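Local structure of rhamnose ABC transporter, periplasmic rhamnose-binding protein (Kribbella flavida, 4KVF) at residues Ile284-Leu287 with Ala288-Gly292; Gln299-Ala303 with Gln304-Phe308. The protein probably binds a sugar, presumably rhamnose, outside the membrane and delivers it to an ABC transporter for import. All coordinates share one frame; numbering follows the deposited sequence.

How the interactions relate
Along the chain the two contacts come in series: interaction 1 is complete before the chain reaches interaction 2, so neither encloses nor crosses the other. Interaction 1 is two successive turns of helix 281-296 and closes nothing larger than those turns. Interaction 2 follows once the helix has ended: 299-303 leads away from it, a type II turn from Ala303 to Glu306 reverses the chain, and 304-308 returns into strand 307-309. That return brings the two contacts together, since the ring of Phe308 packs on Leu287 and Ala291; Phe308 CE2 lies 3.7 Å from Ala291 CA. Together they tie the helix, the loop behind it and the small antiparallel pair 307-309 and 315-317 into one unit.

Interaction 1: Ile284-Leu287 with Ala288-Gly292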
ATOM      1  N   ILE A 284       6.414   4.581  -3.013  1.00 24.25           N
ATOM      2  CA  ILE A 284       6.819   4.027  -1.723  1.00 23.58           C
ATOM      3  C   ILE A 284       8.349   3.903  -1.664  1.00 25.82           C
ATOM      4  O   ILE A 284       8.991   4.342  -0.706  1.00 24.42           O
ATOM      5  CB  ILE A 284       6.186   2.639  -1.478  1.00 24.98           C
ATOM      6  CG1 ILE A 284       4.659   2.720  -1.567  1.00 26.87           C
ATOM      7  CG2 ILE A 284       6.595   2.098  -0.105  1.00 26.92           C
ATOM      8  CD1 ILE A 284       3.996   1.353  -1.488  1.00 28.11           C
ATOM      9  N   GLY A 285       8.931   3.322  -2.704  1.00 25.80           N
ATOM     10  CA  GLY A 285      10.370   3.146  -2.759  1.00 25.88           C
ATOM     11  C   GLY A 285      11.091   4.473  -2.867  1.00 28.00           C
ATOM     12  O   GLY A 285      12.153   4.680  -2.277  1.00 23.50           O
ATOM     13  N   TYR A 286      10.509   5.379  -3.649  1.00 22.53           N
ATOM     14  CA  TYR A 286      11.060   6.726  -3.829  1.00 24.83           C
ATOM     15  C   TYR A 286      11.061   7.479  -2.496  1.00 26.57           C
ATOM     16  O   TYR A 286      12.077   8.047  -2.086  1.00 23.86           O
ATOM     17  CB  TYR A 286      10.243   7.458  -4.906  1.00 23.97           C
ATOM     18  CG  TYR A 286      10.725   8.832  -5.292  1.00 23.44           C
ATOM     19  CD1 TYR A 286      10.467   9.931  -4.479  1.00 25.04           C
ATOM     20  CD2 TYR A 286      11.395   9.040  -6.487  1.00 28.73           C
ATOM     21  CE1 TYR A 286      10.890  11.202  -4.844  1.00 24.19           C
ATOM     22  CE2 TYR A 286      11.829  10.307  -6.853  1.00 31.64           C
ATOM     23  CZ  TYR A 286      11.565  11.381  -6.026  1.00 26.33           C
ATOM     24  OH  TYR A 286      11.989  12.646  -6.387  1.00 29.77           O
ATOM     25  N   LEU A 287       9.927   7.475  -1.802  1.00 20.34           N
ATOM     26  CA  LEU A 287       9.851   8.138  -0.518  1.00 21.99           C
ATOM     27  C   LEU A 287      10.812   7.510   0.487  1.00 25.14           C
ATOM     28  O   LEU A 287      11.451   8.219   1.253  1.00 22.25           O
ATOM     29  CB  LEU A 287       8.412   8.120   0.015  1.00 24.68           C
ATOM     30  CG  LEU A 287       8.186   8.721   1.407  1.00 24.06           C
ATOM     31  CD1 LEU A 287       8.757  10.135   1.513  1.00 24.85           C
ATOM     32  CD2 LEU A 287       6.693   8.722   1.746  1.00 22.63           C
ATOM     33  N   ALA A 288      10.923   6.183   0.474  1.00 23.47           N
ATOM     34  CA  ALA A 288      11.814   5.502   1.413  1.00 23.84           C
ATOM     35  C   ALA A 288      13.271   5.962   1.259  1.00 25.52           C
ATOM     36  O   ALA A 288      13.969   6.163   2.255  1.00 23.01           O
ATOM     37  CB  ALA A 288      11.708   3.983   1.259  1.00 22.67           C
ATOM     38  N   ALA A 289      13.721   6.148   0.017  1.00 21.14           N
ATOM     39  CA  ALA A 289      15.086   6.615  -0.222  1.00 25.85           C
ATOM     40  C   ALA A 289      15.320   8.012   0.359  1.00 24.39           C
ATOM     41  O   ALA A 289      16.340   8.275   0.998  1.00 24.64           O
ATOM     42  CB  ALA A 289      15.407   6.596  -1.704  1.00 26.15           C
ATOM     43  N   TYR A 290      14.375   8.922   0.155  1.00 23.78           N
ATOM     44  CA  TYR A 290      14.541  10.266   0.699  1.00 26.70           C
ATOM     45  C   TYR A 290      14.491  10.289   2.223  1.00 25.81           C
ATOM     46  O   TYR A 290      15.222  11.038   2.857  1.00 24.09           O
ATOM     47  CB  TYR A 290      13.527  11.253   0.085  1.00 24.81           C
ATOM     48  CG  TYR A 290      13.998  11.823  -1.237  1.00 24.40           C
ATOM     49  CD1 TYR A 290      14.824  12.943  -1.277  1.00 25.62           C
ATOM     50  CD2 TYR A 290      13.627  11.242  -2.445  1.00 24.81           C
ATOM     51  CE1 TYR A 290      15.273  13.464  -2.485  1.00 27.39           C
ATOM     52  CE2 TYR A 290      14.080  11.757  -3.658  1.00 28.02           C
ATOM     53  CZ  TYR A 290      14.896  12.870  -3.670  1.00 29.11           C
ATOM     54  OH  TYR A 290      15.343  13.379  -4.872  1.00 30.20           O
ATOM     55  N   ALA A 291      13.622   9.471   2.812  1.00 21.81           N
ATOM     56  CA  ALA A 291      13.525   9.410   4.263  1.00 23.03           C
ATOM     57  C   ALA A 291      14.837   8.879   4.848  1.00 22.87           C
ATOM     58  O   ALA A 291      15.378   9.422   5.821  1.00 24.29           O
ATOM     59  CB  ALA A 291      12.367   8.495   4.666  1.00 22.71           C
ATOM     60  N   GLY A 292      15.341   7.820   4.231  1.00 24.27           N
ATOM     61  CA  GLY A 292      16.583   7.200   4.669  1.00 24.09           C
ATOM     62  C   GLY A 292      17.738   8.180   4.549  1.00 26.68           C
ATOM     63  O   GLY A 292      18.576   8.300   5.445  1.00 25.32           O
TER
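From Ile284 to Gly292 the backbone is regular alpha helix, Ile284 O receiving Ala288 N at 2.9 Å and Leu287 O receiving Ala291 N at 3.0 Å, while the bond from Tyr290 N to Tyr286 O, at 3.3 Å, is weak. One turn apart, Tyr286 and Tyr290 form an i, i+4 aromatic pair, their rings meeting obliquely with planes 36° apart. The closest ring atoms are Tyr286 CE1 and Tyr290 CE2, 3.4 Å apart. Tyr286 sets CG anti to the backbone N (chi1 -176°) and stands its ring out from the helix, and the Tyr290 ring leans back to meet it. Tyrosine suits both places, since each ring fills buried space and each hydroxyl finds a polar mate: that of Tyr290 bonds Glu67, that of Tyr286 the backbone N of Lys312, whose charge also lies against the Tyr286 ring. With an alanine replacing Tyr286, one flank of the Tyr290 ring would probably lack its aromatic neighbour, and Lys312 its cation-pi partner and the acceptor for its backbone N-H. Small Gly285, Ala288, Ala289 and Ala291 keep the helix slim between helix 52-67, where Ala64 meets Ala289 and both tyrosines, and parallel-sheet strand 138-141, whose Ile140 meets Ile284, Leu287, Ala288 and Ala291.

Interaction 2: Gln299-Ala303 with Gln304-Phe308; sequences QITGA and QGEKF
The carboxylate of Glu306 reaches back across the turn to the backbone of Thr301, Gly302 and Ala303, forming the tight polar centre of this contact. Glu306 OE1 takes Thr301 N at 2.7 Å in a nearly straight bond (170°) and Gly302 N at 3.0 Å, the two donors arriving from opposite faces of the carboxylate plane; Ala303 N adds a weak third bond. Glu306 OE2 accepts Thr301 OG1 at 2.9 Å, so the threonine offers one carboxylate both a backbone N-H and a hydroxyl. Glutamate suits this place because its chain, extended beyond CG, spans the turn, and the clustered N-H groups would probably stabilise its negative charge. The type II turn itself, Ala303 to Glu306, is closed by a weak bond from Glu306 N to Ala303 O. Gly302 and Gly305 both have positive phi, where a side chain would press on the preceding carbonyl.

Beside this centre, branched Ile300 and the flat Phe308 ring fill the buried, apolar side: Ile300 CG2 lies 3.8 Å from Phe308 CB, and Ile300 CD1 rests over one ring face. The outer side is looser. Exposed Lys307 points away from 299-303, as does Gln304 overall, although its CB still touches Ala303. A water donates to both Gln299 O and Lys307 O, two acceptors that could not bond each other. Ile300 and Phe308 continue inward onto Ala294 and Ala291 of helix 281-296, while Phe308 also bonds through its backbone to Tyr316 of strand 315-317.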
ATOM      1  N   GLN A 299      19.062  15.314   8.913  1.00 30.76           N
ATOM      2  CA  GLN A 299      17.941  16.249   8.780  1.00 32.54           C
ATOM      3  C   GLN A 299      16.756  15.905   9.688  1.00 32.45           C
ATOM      4  O   GLN A 299      16.025  16.793  10.147  1.00 31.84           O
ATOM      5  CB  GLN A 299      17.451  16.302   7.334  1.00 34.97           C
ATOM      6  CG  GLN A 299      18.428  16.881   6.347  1.00 40.14           C
ATOM      7  CD  GLN A 299      17.859  16.909   4.944  1.00 41.48           C
ATOM      8  OE1 GLN A 299      16.880  16.219   4.647  1.00 41.94           O
ATOM      9  NE2 GLN A 299      18.461  17.716   4.075  1.00 38.69           N
ATOM     10  N   ILE A 300      16.551  14.613   9.901  1.00 27.95           N
ATOM     11  CA  ILE A 300      15.495  14.108  10.765  1.00 25.29           C
ATOM     12  C   ILE A 300      16.055  12.995  11.646  1.00 31.77           C
ATOM     13  O   ILE A 300      17.153  12.491  11.384  1.00 31.89           O
ATOM     14  CB  ILE A 300      14.276  13.568   9.971  1.00 25.64           C
ATOM     15  CG1 ILE A 300      14.657  12.391   9.078  1.00 26.27           C
ATOM     16  CG2 ILE A 300      13.584  14.698   9.178  1.00 26.23           C
ATOM     17  CD1 ILE A 300      13.445  11.714   8.428  1.00 26.35           C
ATOM     18  N   THR A 301      15.303  12.617  12.682  1.00 29.97           N
ATOM     19  CA  THR A 301      15.681  11.497  13.555  1.00 34.70           C
ATOM     20  C   THR A 301      14.579  10.436  13.610  1.00 35.94           C
ATOM     21  O   THR A 301      14.787   9.313  14.094  1.00 34.89           O
ATOM     22  CB  THR A 301      16.002  11.964  15.001  1.00 33.07           C
ATOM     23  OG1 THR A 301      14.824  12.500  15.608  1.00 37.21           O
ATOM     24  CG2 THR A 301      17.107  13.031  15.015  1.00 32.02           C
ATOM     25  N   GLY A 302      13.403  10.794  13.113  1.00 32.60           N
ATOM     26  CA  GLY A 302      12.254   9.919  13.192  1.00 32.33           C
ATOM     27  C   GLY A 302      11.303  10.309  14.310  1.00 34.78           C
ATOM     28  O   GLY A 302      10.349   9.582  14.603  1.00 33.85           O
ATOM     29  N   ALA A 303      11.558  11.454  14.938  1.00 35.43           N
ATOM     30  CA  ALA A 303      10.678  11.963  15.992  1.00 37.06           C
ATOM     31  C   ALA A 303       9.435  12.565  15.342  1.00 40.93           C
ATOM     32  O   ALA A 303       9.525  13.143  14.262  1.00 33.17           O
ATOM     33  CB  ALA A 303      11.390  13.001  16.823  1.00 42.12           C
ATOM     34  N   GLN A 304       8.281  12.423  15.990  1.00 38.37           N
ATOM     35  CA  GLN A 304       7.024  12.926  15.431  1.00 34.89           C
ATOM     36  C   GLN A 304       7.065  14.454  15.270  1.00 30.08           C
ATOM     37  O   GLN A 304       7.548  15.167  16.150  1.00 32.15           O
ATOM     38  CB  GLN A 304       5.833  12.527  16.320  1.00 33.27           C
ATOM     39  CG  GLN A 304       4.471  12.938  15.761  1.00 35.88           C
ATOM     40  CD  GLN A 304       3.324  12.531  16.668  1.00 40.99           C
ATOM     41  OE1 GLN A 304       3.487  11.687  17.547  1.00 41.85           O
ATOM     42  NE2 GLN A 304       2.158  13.138  16.464  1.00 53.57           N
ATOM     43  N   GLY A 305       6.565  14.941  14.134  1.00 28.77           N
ATOM     44  CA  GLY A 305       6.488  16.365  13.871  1.00 26.63           C
ATOM     45  C   GLY A 305       7.642  16.924  13.061  1.00 25.52           C
ATOM     46  O   GLY A 305       7.581  18.070  12.611  1.00 29.66           O
ATOM     47  N   GLU A 306       8.700  16.130  12.900  1.00 25.36           N
ATOM     48  CA  GLU A 306       9.845  16.524  12.090  1.00 30.98           C
ATOM     49  C   GLU A 306       9.439  16.543  10.620  1.00 29.82           C
ATOM     50  O   GLU A 306       8.628  15.724  10.184  1.00 32.07           O
ATOM     51  CB  GLU A 306      11.006  15.542  12.296  1.00 27.17           C
ATOM     52  CG  GLU A 306      11.664  15.671  13.659  1.00 31.22           C
ATOM     53  CD  GLU A 306      12.816  14.710  13.836  1.00 35.86           C
ATOM     54  OE1 GLU A 306      12.865  13.713  13.086  1.00 34.38           O
ATOM     55  OE2 GLU A 306      13.672  14.957  14.716  1.00 41.94           O
ATOM     56  N   LYS A 307       9.997  17.483   9.864  1.00 27.11           N
ATOM     57  CA  LYS A 307       9.650  17.634   8.450  1.00 27.41           C
ATOM     58  C   LYS A 307      10.868  17.446   7.568  1.00 30.77           C
ATOM     59  O   LYS A 307      11.980  17.796   7.959  1.00 30.18           O
ATOM     60  CB  LYS A 307       9.028  19.013   8.178  1.00 31.85           C
ATOM     61  CG  LYS A 307       7.718  19.295   8.922  1.00 34.57           C
ATOM     62  CD  LYS A 307       7.097  20.657   8.563  1.00 34.83           C
ATOM     63  CE  LYS A 307       7.852  21.812   9.223  1.00 51.62           C
ATOM     64  NZ  LYS A 307       7.170  23.130   9.033  1.00 64.42           N
ATOM     65  N   PHE A 308      10.657  16.900   6.371  1.00 28.02           N
ATOM     66  CA  PHE A 308      11.731  16.812   5.390  1.00 29.46           C
ATOM     67  C   PHE A 308      11.177  16.843   3.981  1.00 31.41           C
ATOM     68  O   PHE A 308       9.984  16.645   3.771  1.00 29.21           O
ATOM     69  CB  PHE A 308      12.579  15.556   5.601  1.00 26.17           C
ATOM     70  CG  PHE A 308      11.854  14.275   5.295  1.00 24.17           C
ATOM     71  CD1 PHE A 308      10.923  13.766   6.181  1.00 25.79           C
ATOM     72  CD2 PHE A 308      12.105  13.577   4.112  1.00 23.43           C
ATOM     73  CE1 PHE A 308      10.253  12.573   5.898  1.00 23.20           C
ATOM     74  CE2 PHE A 308      11.433  12.402   3.820  1.00 24.74           C
ATOM     75  CZ  PHE A 308      10.503  11.897   4.720  1.00 25.44           C
TER
HETATM   76  O   HOH W   1      13.555  18.258  10.219  1.00 46.09           O